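Local atomic coordinates of beta-galactosidase (Bacillus circulans, PDB entry 4MAD), a protein that probably hydrolyses terminal non-reducing beta-D-galactose residues in beta-D-galactosides, as a glycosidase of family 35. Residues Leu166-Glu171 with Tyr184-Ile189; Leu520-Ala525 with Gly569-Ile574. All coordinates share one frame; numbering follows the deposited sequence.

Interaction 1: Leu166-Glu171 with Tyr184-Ile189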
# COMPACT_ATOMS: atom_id res chain seq x y z
N LEU A 166 -2.79 -20.80 -5.81
CA LEU A 166 -1.84 -19.83 -5.38
C LEU A 166 -0.90 -19.35 -6.49
O LEU A 166 -0.52 -20.12 -7.32
CB LEU A 166 -1.03 -20.41 -4.26
CG LEU A 166 -1.75 -20.89 -3.03
CD1 LEU A 166 -1.90 -22.35 -3.10
CD2 LEU A 166 -0.98 -20.52 -1.82
N GLN A 167 -0.54 -18.08 -6.45
CA GLN A 167 0.37 -17.51 -7.43
C GLN A 167 1.80 -17.60 -6.95
O GLN A 167 2.04 -17.39 -5.84
CB GLN A 167 0.06 -16.06 -7.69
CG GLN A 167 0.70 -15.53 -8.92
CD GLN A 167 0.41 -14.09 -9.17
OE1 GLN A 167 1.05 -13.22 -8.61
NE2 GLN A 167 -0.55 -13.82 -10.00
N ILE A 168 2.71 -17.87 -7.86
CA ILE A 168 4.08 -17.98 -7.52
C ILE A 168 4.80 -16.68 -7.51
O ILE A 168 5.18 -16.27 -6.50
CB ILE A 168 4.81 -19.07 -8.30
CG1 ILE A 168 4.27 -20.43 -7.84
CG2 ILE A 168 6.27 -18.96 -8.04
CD1 ILE A 168 4.52 -21.50 -8.71
N GLU A 169 4.99 -15.95 -8.56
CA GLU A 169 5.66 -14.71 -8.06
C GLU A 169 4.54 -13.72 -8.36
O GLU A 169 3.43 -14.01 -8.35
CB GLU A 169 6.96 -14.45 -8.79
CG GLU A 169 8.16 -14.11 -7.97
CD GLU A 169 8.51 -12.66 -8.07
OE1 GLU A 169 7.85 -11.92 -8.77
OE2 GLU A 169 9.43 -12.26 -7.41
N ASN A 170 4.94 -12.52 -8.57
CA ASN A 170 4.14 -11.62 -9.35
C ASN A 170 4.64 -10.83 -10.52
O ASN A 170 5.54 -10.07 -10.40
CB ASN A 170 3.66 -10.69 -8.25
CG ASN A 170 2.55 -9.78 -8.70
OD1 ASN A 170 1.44 -10.18 -8.75
ND2 ASN A 170 2.86 -8.57 -9.06
N GLU A 171 4.06 -11.08 -11.69
CA GLU A 171 4.48 -10.37 -12.86
C GLU A 171 6.02 -10.36 -12.96
O GLU A 171 6.61 -9.34 -13.19
CB GLU A 171 3.88 -8.96 -12.86
CG GLU A 171 2.44 -8.88 -13.19
CD GLU A 171 1.92 -7.48 -13.57
OE1 GLU A 171 2.47 -6.51 -13.06
OE2 GLU A 171 0.96 -7.40 -14.35
N TYR A 184 13.13 -22.25 -7.85
CA TYR A 184 13.28 -22.43 -6.45
C TYR A 184 12.01 -22.03 -5.70
O TYR A 184 11.58 -22.65 -4.77
CB TYR A 184 14.44 -21.61 -5.97
CG TYR A 184 14.72 -21.83 -4.53
CD1 TYR A 184 15.57 -22.81 -4.13
CD2 TYR A 184 14.12 -21.06 -3.58
CE1 TYR A 184 15.83 -23.02 -2.83
CE2 TYR A 184 14.38 -21.25 -2.26
CZ TYR A 184 15.24 -22.25 -1.88
OH TYR A 184 15.51 -22.48 -0.57
N LEU A 185 11.44 -20.93 -6.12
CA LEU A 185 10.19 -20.44 -5.54
C LEU A 185 9.03 -21.42 -5.75
O LEU A 185 8.33 -21.71 -4.84
CB LEU A 185 9.82 -19.11 -6.15
CG LEU A 185 9.12 -18.12 -5.27
CD1 LEU A 185 9.80 -18.01 -3.96
CD2 LEU A 185 9.06 -16.77 -5.92
N ARG A 186 8.93 -21.95 -6.94
CA ARG A 186 7.87 -22.89 -7.24
C ARG A 186 7.96 -24.12 -6.36
O ARG A 186 7.03 -24.59 -5.82
CB ARG A 186 8.04 -23.30 -8.69
CG ARG A 186 7.22 -24.46 -9.18
CD ARG A 186 7.85 -25.10 -10.37
NE ARG A 186 9.12 -25.77 -10.10
CZ ARG A 186 9.98 -26.17 -11.02
NH1 ARG A 186 9.71 -26.01 -12.29
NH2 ARG A 186 11.09 -26.75 -10.69
N ASP A 187 9.17 -24.62 -6.27
CA ASP A 187 9.45 -25.78 -5.46
C ASP A 187 9.23 -25.52 -4.00
O ASP A 187 8.73 -26.36 -3.29
CB ASP A 187 10.85 -26.30 -5.71
CG ASP A 187 11.02 -26.86 -7.11
OD1 ASP A 187 10.06 -27.05 -7.83
OD2 ASP A 187 12.16 -27.07 -7.47
N GLY A 188 9.63 -24.35 -3.56
CA GLY A 188 9.43 -23.95 -2.20
C GLY A 188 7.98 -23.83 -1.80
O GLY A 188 7.62 -24.24 -0.75
N ILE A 189 7.16 -23.22 -2.64
CA ILE A 189 5.73 -23.17 -2.37
C ILE A 189 5.11 -24.57 -2.44
O ILE A 189 4.27 -24.93 -1.65
CB ILE A 189 5.01 -22.19 -3.31
CG1 ILE A 189 5.41 -20.78 -2.94
CG2 ILE A 189 3.55 -22.30 -3.20
CD1 ILE A 189 5.06 -19.79 -3.91

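Interaction 2: Leu520-Ala525 with Gly569-Ile574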
# COMPACT_ATOMS: atom_id res chain seq x y z
N LEU A 520 -13.52 15.09 19.32
CA LEU A 520 -14.74 14.90 18.59
C LEU A 520 -15.67 14.17 19.52
O LEU A 520 -15.33 13.17 20.03
CB LEU A 520 -14.51 14.05 17.40
CG LEU A 520 -15.73 13.63 16.58
CD1 LEU A 520 -16.42 14.78 16.12
CD2 LEU A 520 -15.41 12.75 15.46
N THR A 521 -16.86 14.73 19.70
CA THR A 521 -17.87 14.09 20.50
C THR A 521 -18.88 13.43 19.60
O THR A 521 -19.40 14.04 18.73
CB THR A 521 -18.58 15.10 21.40
OG1 THR A 521 -17.65 15.71 22.26
CG2 THR A 521 -19.52 14.37 22.24
N VAL A 522 -19.11 12.16 19.85
CA VAL A 522 -19.84 11.29 19.00
C VAL A 522 -20.97 10.65 19.80
O VAL A 522 -20.72 10.06 20.80
CB VAL A 522 -18.89 10.21 18.50
CG1 VAL A 522 -19.58 9.00 18.07
CG2 VAL A 522 -17.96 10.78 17.46
N ASP A 523 -22.19 10.85 19.32
CA ASP A 523 -23.33 10.19 19.86
C ASP A 523 -23.37 8.70 19.60
O ASP A 523 -23.58 7.92 20.48
CB ASP A 523 -24.63 10.88 19.38
CG ASP A 523 -24.56 11.45 17.92
OD1 ASP A 523 -23.82 10.93 17.08
OD2 ASP A 523 -25.28 12.41 17.63
N LYS A 524 -23.18 8.33 18.35
CA LYS A 524 -23.04 6.95 17.95
C LYS A 524 -22.02 6.85 16.83
O LYS A 524 -22.10 7.57 15.91
CB LYS A 524 -24.36 6.49 17.41
CG LYS A 524 -24.39 5.09 16.95
CD LYS A 524 -25.67 4.87 16.25
CE LYS A 524 -25.91 3.45 15.99
NZ LYS A 524 -27.18 3.34 15.34
N ALA A 525 -21.08 5.93 16.91
CA ALA A 525 -20.06 5.82 15.89
C ALA A 525 -20.65 5.50 14.51
O ALA A 525 -21.52 4.71 14.41
CB ALA A 525 -19.13 4.82 16.27
N GLY A 569 -18.84 8.99 22.84
CA GLY A 569 -18.17 9.90 23.73
C GLY A 569 -17.09 10.71 23.08
O GLY A 569 -17.20 11.04 21.95
N GLU A 570 -16.06 11.04 23.84
CA GLU A 570 -14.98 11.83 23.32
C GLU A 570 -13.99 10.99 22.56
O GLU A 570 -13.72 9.90 22.91
CB GLU A 570 -14.30 12.54 24.47
CG GLU A 570 -15.19 13.50 25.14
CD GLU A 570 -14.48 14.29 26.17
OE1 GLU A 570 -13.43 13.86 26.67
OE2 GLU A 570 -15.00 15.34 26.49
N ASN A 571 -13.46 11.56 21.49
CA ASN A 571 -12.55 10.89 20.61
C ASN A 571 -11.38 11.81 20.40
O ASN A 571 -11.56 12.97 20.26
CB ASN A 571 -13.23 10.63 19.26
CG ASN A 571 -14.30 9.53 19.33
OD1 ASN A 571 -14.06 8.41 19.05
ND2 ASN A 571 -15.49 9.92 19.69
N GLU A 572 -10.19 11.26 20.36
CA GLU A 572 -9.03 12.07 20.25
C GLU A 572 -8.60 12.23 18.79
O GLU A 572 -8.28 11.30 18.17
CB GLU A 572 -7.92 11.42 21.07
CG GLU A 572 -6.61 11.99 20.86
CD GLU A 572 -5.50 11.15 21.52
OE1 GLU A 572 -4.86 10.33 20.84
OE2 GLU A 572 -5.31 11.32 22.73
N ILE A 573 -8.63 13.44 18.29
CA ILE A 573 -8.18 13.72 16.97
C ILE A 573 -6.85 14.43 17.01
O ILE A 573 -6.75 15.47 17.54
CB ILE A 573 -9.12 14.66 16.26
CG1 ILE A 573 -10.55 14.13 16.31
CG2 ILE A 573 -8.70 14.81 14.89
CD1 ILE A 573 -10.73 12.78 15.91
N ILE A 574 -5.86 13.81 16.42
CA ILE A 574 -4.54 14.42 16.32
C ILE A 574 -4.08 14.54 14.90
O ILE A 574 -4.08 13.59 14.20
CB ILE A 574 -3.49 13.60 17.07
CG1 ILE A 574 -3.80 13.63 18.55
CG2 ILE A 574 -2.15 14.21 16.89
CD1 ILE A 574 -3.03 12.76 19.30

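Interaction 1: Leu166-Glu171 with Tyr184-Ile189
Q167 touches the helix through its backbone: Q167 O lies 4.3 Å from I189 CD1. It ends barrel strand 163-167, and the chain then turns past helix 179-192. I168 carries most of the contact and meets three helix residues with three different atoms. With chi1 at -68°, its CG1 is anti to the carbonyl carbon and its CG2 anti to the backbone N. The side chains of I168 and L185 slide past each other in opposite directions, with I168 CG2 4.0 Å from L185 CB. I168 CG1 stands 4.1 Å from I189 CD1. I168 CD1 rests 3.9 Å from R186 CA, with R186 CB and CG also close. R186 offers its aliphatic base here. Its chain bends at chi3 (67°) and leads the guanidinium away to a salt bridge with D187, R186 NE to D187 OD1 at 2.8 Å. R186 NH1 forms a hydrogen bond with the backbone O of E215.

E169 comes next and crosses L185 at about a right angle. E169 CG is 3.5 Å from L185 CD2, a close approach between carbons. The carboxylate is gripped by polar partners. E169 OE1 accepts a hydrogen bond from N170 N at 3.0 Å, from above the carboxylate plane, and forms a salt bridge with R131. E169 OE2 forms a hydrogen bond with Y181 OH, on the same helix. E171, the predicted proton donor, follows two residues after E169.

The contact belongs to the beta-alpha-beta unit of strand 163-167, helix 179-192 and strand 197-202 in the (beta/alpha)8 barrel. It is buried, and no hydrogen bond crosses between the two segments. Shape and hydrophobic burial therefore join them directly. The charge of E169 is probably balanced by R131.

Interaction 2: Leu520-Ala525 with Gly569-Ile574
N571 pairs with L520 through both backbone and side chain. N571 CB lies 3.4 Å from L520 O and 4.1 Å from L520 CB. CG sits anti to the carbonyl carbon (chi1 -72°), which brings ND2 within bonding distance of L520 O. N571 CG itself is 3.8 Å from L520 O. At the tip, N571 ND2 donates to L520 O at 3.3 Å. The acceptor lies in the amide plane, but the donor stands above the carbonyl plane. The side chains of N571 and V522 cross at about a right angle, N571 ND2 3.4 Å from V522 CG2. ND2 also donates to Q567 O. N571 N gives L520 O a second, weak bond at 2.9 Å. Shortened to an alanine, this residue would lose ND2; L520 O would probably keep just the weak bond, Q567 O would lose this donor, and a gap is likely to open beside V522.

The pairing is antiparallel. L520 N donates to N571 O at 3.0 Å, and V522 and G569 bond in both directions. T521 and E570 form the non-hydrogen-bonded pair between, on the exposed face. G569 has a positive phi (99°), at which a CB would jam against the preceding carbonyl O.

L520, V522, N571 and I573 share the buried face. There F587 of strand 584-588 touches L520 and I573. Strand 569-577 lies between strands 537-542 and 514-522 in the antiparallel sheet of the galactose-binding domain.

Interaction 1 comes first along the chain and closes before interaction 2 opens. Their centres are 46 Å apart, on opposite sides of the chain's centre, and their nearest atoms are about 33 Å apart. They share no sheet. Interaction 1 joins the end of strand 163-167 and the loop after it to helix 179-192, in the catalytic barrel. Interaction 2 joins two neighbouring strands of an antiparallel sheet, in the galactose-binding-like beta domain and far from the predicted catalytic residues. Segment 166-171 leads from its contact into the predicted proton donor E171, whereas interaction 2 helps build a separate beta domain of the same chain.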